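Local coordinates for sugar-binding transport ATP-binding protein (Pyrococcus horikoshii, PDB 1V43) that probably binds and hydrolyses ATP to power sugar uptake, as the ATPase subunit of an ABC transporter, at residues 283-296 against 351-365. Numbering follows the deposited sequence.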
loop_
_atom_site.group_PDB
_atom_site.type_symbol
_atom_site.label_atom_id
_atom_site.label_comp_id
_atom_site.label_asym_id
_atom_site.label_seq_id
_atom_site.Cartn_x
_atom_site.Cartn_y
_atom_site.Cartn_z
ATOM N N THR A 283 -20.518 28.300 -2.762
ATOM C CA THR A 283 -19.829 27.048 -3.075
ATOM C C THR A 283 -19.023 26.481 -1.900
ATOM O O THR A 283 -18.310 27.206 -1.202
ATOM C CB THR A 283 -18.873 27.217 -4.264
ATOM O OG1 THR A 283 -19.625 27.506 -5.449
ATOM C CG2 THR A 283 -18.066 25.949 -4.482
ATOM N N VAL A 284 -19.140 25.172 -1.703
ATOM C CA VAL A 284 -18.433 24.473 -0.637
ATOM C C VAL A 284 -17.851 23.184 -1.201
ATOM O O VAL A 284 -18.184 22.790 -2.314
ATOM C CB VAL A 284 -19.381 24.135 0.530
ATOM C CG1 VAL A 284 -19.837 25.413 1.204
ATOM C CG2 VAL A 284 -20.589 23.347 0.027
ATOM N N LEU A 285 -16.974 22.530 -0.448
ATOM C CA LEU A 285 -16.372 21.294 -0.918
ATOM C C LEU A 285 -17.084 20.111 -0.261
ATOM O O LEU A 285 -17.132 20.001 0.966
ATOM C CB LEU A 285 -14.875 21.281 -0.597
ATOM C CG LEU A 285 -14.061 22.423 -1.218
ATOM C CD1 LEU A 285 -12.604 22.284 -0.835
ATOM C CD2 LEU A 285 -14.206 22.415 -2.742
ATOM N N PHE A 286 -17.666 19.260 -1.098
ATOM C CA PHE A 286 -18.392 18.064 -0.677
ATOM C C PHE A 286 -17.409 16.892 -0.621
ATOM O O PHE A 286 -16.558 16.749 -1.493
ATOM C CB PHE A 286 -19.492 17.756 -1.695
ATOM C CG PHE A 286 -20.160 16.420 -1.501
ATOM C CD1 PHE A 286 -21.065 16.219 -0.468
ATOM C CD2 PHE A 286 -19.896 15.368 -2.366
ATOM C CE1 PHE A 286 -21.700 14.993 -0.305
ATOM C CE2 PHE A 286 -20.527 14.142 -2.209
ATOM C CZ PHE A 286 -21.431 13.956 -1.176
ATOM N N GLY A 287 -17.534 16.054 0.398
ATOM C CA GLY A 287 -16.637 14.924 0.517
ATOM C C GLY A 287 -17.308 13.655 1.008
ATOM O O GLY A 287 -18.119 13.682 1.937
ATOM N N ILE A 288 -16.988 12.536 0.366
ATOM C CA ILE A 288 -17.528 11.244 0.774
ATOM C C ILE A 288 -16.474 10.222 0.398
ATOM O O ILE A 288 -15.945 10.265 -0.708
ATOM C CB ILE A 288 -18.891 10.934 0.097
ATOM C CG1 ILE A 288 -19.442 9.629 0.664
ATOM C CG2 ILE A 288 -18.749 10.877 -1.417
ATOM C CD1 ILE A 288 -20.774 9.258 0.112
ATOM N N ARG A 289 -16.129 9.338 1.337
ATOM C CA ARG A 289 -15.086 8.335 1.090
ATOM C C ARG A 289 -15.558 7.175 0.224
ATOM O O ARG A 289 -16.700 6.752 0.339
ATOM C CB ARG A 289 -14.555 7.762 2.417
ATOM C CG ARG A 289 -13.881 8.772 3.326
ATOM C CD ARG A 289 -13.219 8.051 4.477
ATOM N NE ARG A 289 -12.696 8.942 5.503
ATOM C CZ ARG A 289 -11.498 9.503 5.488
ATOM N NH1 ARG A 289 -10.667 9.282 4.478
ATOM N NH2 ARG A 289 -11.106 10.245 6.519
ATOM N N PRO A 290 -14.671 6.647 -0.642
ATOM C CA PRO A 290 -14.940 5.520 -1.551
ATOM C C PRO A 290 -15.616 4.361 -0.802
ATOM O O PRO A 290 -16.557 3.743 -1.306
ATOM C CB PRO A 290 -13.548 5.123 -2.042
ATOM C CG PRO A 290 -12.809 6.457 -2.062
ATOM C CD PRO A 290 -13.264 7.089 -0.747
ATOM N N GLU A 291 -15.127 4.088 0.406
ATOM C CA GLU A 291 -15.659 3.010 1.236
ATOM C C GLU A 291 -16.983 3.361 1.912
ATOM O O GLU A 291 -17.552 2.520 2.606
ATOM C CB GLU A 291 -14.648 2.595 2.316
ATOM C CG GLU A 291 -14.397 3.667 3.389
ATOM C CD GLU A 291 -13.185 4.549 3.091
ATOM O OE1 GLU A 291 -12.932 4.854 1.910
ATOM O OE2 GLU A 291 -12.489 4.945 4.047
ATOM N N HIS A 292 -17.467 4.592 1.730
ATOM C CA HIS A 292 -18.736 4.977 2.337
ATOM C C HIS A 292 -19.830 5.074 1.292
ATOM O O HIS A 292 -20.874 5.685 1.507
ATOM C CB HIS A 292 -18.614 6.291 3.125
ATOM C CG HIS A 292 -17.769 6.170 4.356
ATOM N ND1 HIS A 292 -17.593 4.971 5.013
ATOM C CD2 HIS A 292 -17.006 7.076 5.016
ATOM C CE1 HIS A 292 -16.751 5.138 6.016
ATOM N NE2 HIS A 292 -16.379 6.407 6.040
ATOM N N MET A 293 -19.571 4.445 0.156
ATOM C CA MET A 293 -20.512 4.393 -0.951
ATOM C C MET A 293 -20.591 2.935 -1.347
ATOM O O MET A 293 -19.768 2.117 -0.926
ATOM C CB MET A 293 -20.001 5.204 -2.141
ATOM C CG MET A 293 -19.902 6.705 -1.900
ATOM S SD MET A 293 -18.915 7.527 -3.170
ATOM C CE MET A 293 -19.984 7.534 -4.359
ATOM N N THR A 294 -21.582 2.605 -2.161
ATOM C CA THR A 294 -21.744 1.241 -2.635
ATOM C C THR A 294 -22.473 1.305 -3.972
ATOM O O THR A 294 -22.736 2.393 -4.485
ATOM C CB THR A 294 -22.544 0.400 -1.626
ATOM O OG1 THR A 294 -22.416 -0.989 -1.961
ATOM C CG2 THR A 294 -24.024 0.798 -1.633
ATOM N N VAL A 295 -22.772 0.148 -4.547
ATOM C CA VAL A 295 -23.482 0.087 -5.827
ATOM C C VAL A 295 -24.763 -0.728 -5.650
ATOM O O VAL A 295 -24.767 -1.721 -4.932
ATOM C CB VAL A 295 -22.626 -0.603 -6.921
ATOM C CG1 VAL A 295 -23.488 -0.930 -8.115
ATOM C CG2 VAL A 295 -21.480 0.293 -7.353
ATOM N N GLU A 296 -25.844 -0.315 -6.303
ATOM C CA GLU A 296 -27.104 -1.045 -6.202
ATOM C C GLU A 296 -26.931 -2.510 -6.580
ATOM O O GLU A 296 -26.209 -2.834 -7.530
ATOM C CB GLU A 296 -28.166 -0.447 -7.125
ATOM C CG GLU A 296 -29.424 -1.321 -7.206
ATOM C CD GLU A 296 -30.430 -0.834 -8.233
ATOM O OE1 GLU A 296 -30.110 -0.886 -9.460
ATOM O OE2 GLU A 296 -31.546 -0.405 -7.808
ATOM N N VAL A 351 -24.127 2.239 -13.349
ATOM C CA VAL A 351 -24.371 1.741 -11.996
ATOM C C VAL A 351 -25.094 2.772 -11.137
ATOM O O VAL A 351 -24.957 3.972 -11.356
ATOM C CB VAL A 351 -23.040 1.369 -11.280
ATOM C CG1 VAL A 351 -22.333 0.261 -12.034
ATOM C CG2 VAL A 351 -22.129 2.597 -11.175
ATOM N N LYS A 352 -25.885 2.301 -10.177
ATOM C CA LYS A 352 -26.584 3.199 -9.268
ATOM C C LYS A 352 -25.682 3.312 -8.056
ATOM O O LYS A 352 -25.614 2.397 -7.244
ATOM C CB LYS A 352 -27.934 2.626 -8.823
ATOM C CG LYS A 352 -29.088 2.865 -9.773
ATOM C CD LYS A 352 -30.363 2.172 -9.275
ATOM C CE LYS A 352 -31.467 2.188 -10.334
ATOM N NZ LYS A 352 -32.621 1.310 -9.966
ATOM N N VAL A 353 -24.982 4.429 -7.940
ATOM C CA VAL A 353 -24.094 4.630 -6.813
ATOM C C VAL A 353 -24.902 5.099 -5.608
ATOM O O VAL A 353 -25.666 6.060 -5.692
ATOM C CB VAL A 353 -23.020 5.669 -7.143
ATOM C CG1 VAL A 353 -22.138 5.885 -5.931
ATOM C CG2 VAL A 353 -22.182 5.199 -8.338
ATOM N N ILE A 354 -24.726 4.410 -4.488
ATOM C CA ILE A 354 -25.434 4.747 -3.259
ATOM C C ILE A 354 -24.486 5.344 -2.222
ATOM O O ILE A 354 -23.566 4.665 -1.762
ATOM C CB ILE A 354 -26.092 3.495 -2.641
ATOM C CG1 ILE A 354 -26.820 2.695 -3.721
ATOM C CG2 ILE A 354 -27.086 3.910 -1.570
ATOM C CD1 ILE A 354 -27.547 1.472 -3.186
ATOM N N MET A 355 -24.719 6.606 -1.861
ATOM C CA MET A 355 -23.912 7.310 -0.868
ATOM C C MET A 355 -24.530 7.246 0.539
ATOM O O MET A 355 -25.753 7.407 0.707
ATOM C CB MET A 355 -23.760 8.794 -1.237
ATOM C CG MET A 355 -23.344 9.082 -2.667
ATOM S SD MET A 355 -22.883 10.822 -2.902
ATOM C CE MET A 355 -23.909 11.623 -1.655
ATOM N N ASP A 356 -23.686 7.025 1.545
ATOM C CA ASP A 356 -24.155 6.991 2.928
ATOM C C ASP A 356 -24.143 8.432 3.433
ATOM O O ASP A 356 -23.088 8.976 3.771
ATOM C CB ASP A 356 -23.238 6.140 3.817
ATOM C CG ASP A 356 -23.802 5.951 5.230
ATOM O OD1 ASP A 356 -24.577 6.816 5.706
ATOM O OD2 ASP A 356 -23.462 4.940 5.873
ATOM N N LEU A 357 -25.325 9.036 3.482
ATOM C CA LEU A 357 -25.497 10.412 3.921
ATOM C C LEU A 357 -24.945 10.721 5.308
ATOM O O LEU A 357 -24.585 11.862 5.596
ATOM C CB LEU A 357 -26.985 10.786 3.847
ATOM C CG LEU A 357 -27.410 11.706 2.691
ATOM C CD1 LEU A 357 -26.516 11.503 1.479
ATOM C CD2 LEU A 357 -28.861 11.436 2.332
ATOM N N ASP A 358 -24.870 9.712 6.166
ATOM C CA ASP A 358 -24.357 9.920 7.509
ATOM C C ASP A 358 -22.831 9.981 7.547
ATOM O O ASP A 358 -22.248 10.356 8.564
ATOM C CB ASP A 358 -24.875 8.820 8.437
ATOM C CG ASP A 358 -26.349 9.000 8.790
ATOM O OD1 ASP A 358 -27.059 7.981 8.927
ATOM O OD2 ASP A 358 -26.797 10.161 8.940
ATOM N N MET A 359 -22.191 9.622 6.438
ATOM C CA MET A 359 -20.730 9.641 6.348
ATOM C C MET A 359 -20.234 10.785 5.457
ATOM O O MET A 359 -19.076 10.805 5.052
ATOM C CB MET A 359 -20.203 8.315 5.784
ATOM C CG MET A 359 -20.534 7.083 6.618
ATOM S SD MET A 359 -20.005 7.224 8.338
ATOM C CE MET A 359 -18.391 6.679 8.247
ATOM N N ILE A 360 -21.108 11.738 5.166
ATOM C CA ILE A 360 -20.744 12.858 4.309
ATOM C C ILE A 360 -20.047 14.001 5.035
ATOM O O ILE A 360 -20.234 14.199 6.230
ATOM C CB ILE A 360 -21.997 13.392 3.578
ATOM C CG1 ILE A 360 -22.340 12.449 2.423
ATOM C CG2 ILE A 360 -21.781 14.818 3.108
ATOM C CD1 ILE A 360 -23.492 12.907 1.567
ATOM N N HIS A 361 -19.227 14.739 4.300
ATOM C CA HIS A 361 -18.510 15.887 4.849
ATOM C C HIS A 361 -18.694 17.092 3.917
ATOM O O HIS A 361 -18.972 16.934 2.725
ATOM C CB HIS A 361 -17.012 15.577 4.983
ATOM C CG HIS A 361 -16.714 14.379 5.831
ATOM N ND1 HIS A 361 -16.619 14.442 7.206
ATOM C CD2 HIS A 361 -16.559 13.074 5.502
ATOM C CE1 HIS A 361 -16.421 13.227 7.685
ATOM N NE2 HIS A 361 -16.381 12.379 6.672
ATOM N N VAL A 362 -18.539 18.289 4.476
ATOM C CA VAL A 362 -18.656 19.534 3.728
ATOM C C VAL A 362 -17.589 20.476 4.277
ATOM O O VAL A 362 -17.545 20.727 5.475
ATOM C CB VAL A 362 -20.032 20.203 3.936
ATOM C CG1 VAL A 362 -20.141 21.433 3.023
ATOM C CG2 VAL A 362 -21.158 19.207 3.668
ATOM N N PHE A 363 -16.721 20.986 3.414
ATOM C CA PHE A 363 -15.665 21.886 3.862
ATOM C C PHE A 363 -15.782 23.261 3.189
ATOM O O PHE A 363 -16.093 23.361 1.996
ATOM C CB PHE A 363 -14.276 21.299 3.538
ATOM C CG PHE A 363 -14.086 19.864 3.972
ATOM C CD1 PHE A 363 -14.599 18.816 3.212
ATOM C CD2 PHE A 363 -13.376 19.561 5.137
ATOM C CE1 PHE A 363 -14.408 17.482 3.602
ATOM C CE2 PHE A 363 -13.179 18.232 5.542
ATOM C CZ PHE A 363 -13.698 17.194 4.769
ATOM N N ASP A 364 -15.539 24.318 3.955
ATOM C CA ASP A 364 -15.576 25.664 3.400
ATOM C C ASP A 364 -14.566 25.663 2.265
ATOM O O ASP A 364 -13.450 25.193 2.441
ATOM C CB ASP A 364 -15.154 26.684 4.454
ATOM C CG ASP A 364 -15.098 28.091 3.905
ATOM O OD1 ASP A 364 -14.202 28.377 3.085
ATOM O OD2 ASP A 364 -15.961 28.904 4.290
ATOM N N LYS A 365 -14.939 26.191 1.108
ATOM C CA LYS A 365 -14.027 26.180 -0.032
ATOM C C LYS A 365 -12.793 27.064 0.107
ATOM O O LYS A 365 -11.765 26.800 -0.524
ATOM C CB LYS A 365 -14.763 26.560 -1.326
ATOM C CG LYS A 365 -13.868 26.427 -2.550
ATOM C CD LYS A 365 -14.512 26.891 -3.842
ATOM C CE LYS A 365 -13.459 26.944 -4.949
ATOM N NZ LYS A 365 -13.941 27.571 -6.212
HETATM O O HOH W 1 -14.636 10.199 7.403
#
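F286 and M355 approach from opposite directions, and CZ of the ring lies 3.4 Å from the methyl CE. The sulfur of M355 sits at the ring edge, a Met-aromatic contact. I360 reaches another part of the same edge, its CD1 near the ring plane and 3.3 Å from CE1 of F286. I288 runs its CG1 anti to the backbone N (chi1 -175°), which carries CD1 tightly against CB of M355. M359, bent at chi2 and chi3, crosses one face of the H292 ring. Its sulfur stands over that face, 4.4 Å from the ring centroid, and its CE makes a CH-pi contact there. E291 CG lies over the opposite face. Just past strand 293-295, E296 and K352 form a salt bridge, OE2 to NZ 3.0 Å. NZ meets OE2 on its syn side, 21° out of the carboxylate plane. A leucine in place of K352 would probably leave the E296 carboxylate without this positive mate and freer to turn.

Backbone pairing positions these side chains. L285 and F363 exchange two nearly straight bonds, N of L285 to O of F363 being 2.7 Å. G287 with H361, and T294 with I354, also exchange two each, mostly more bent. An Asx turn at D356 shapes the link between strands 351-356 and 361-364. One water joins R289 NE to H361 NE2. Beyond, strand 248-255 flanks 283-288, and strand 307-319 flanks 351-356.

Each segment thus gives one strand to each of two antiparallel sheets. This is consistent with the OB-type regulatory domain of MalK-like ATPases, away from the ATP site.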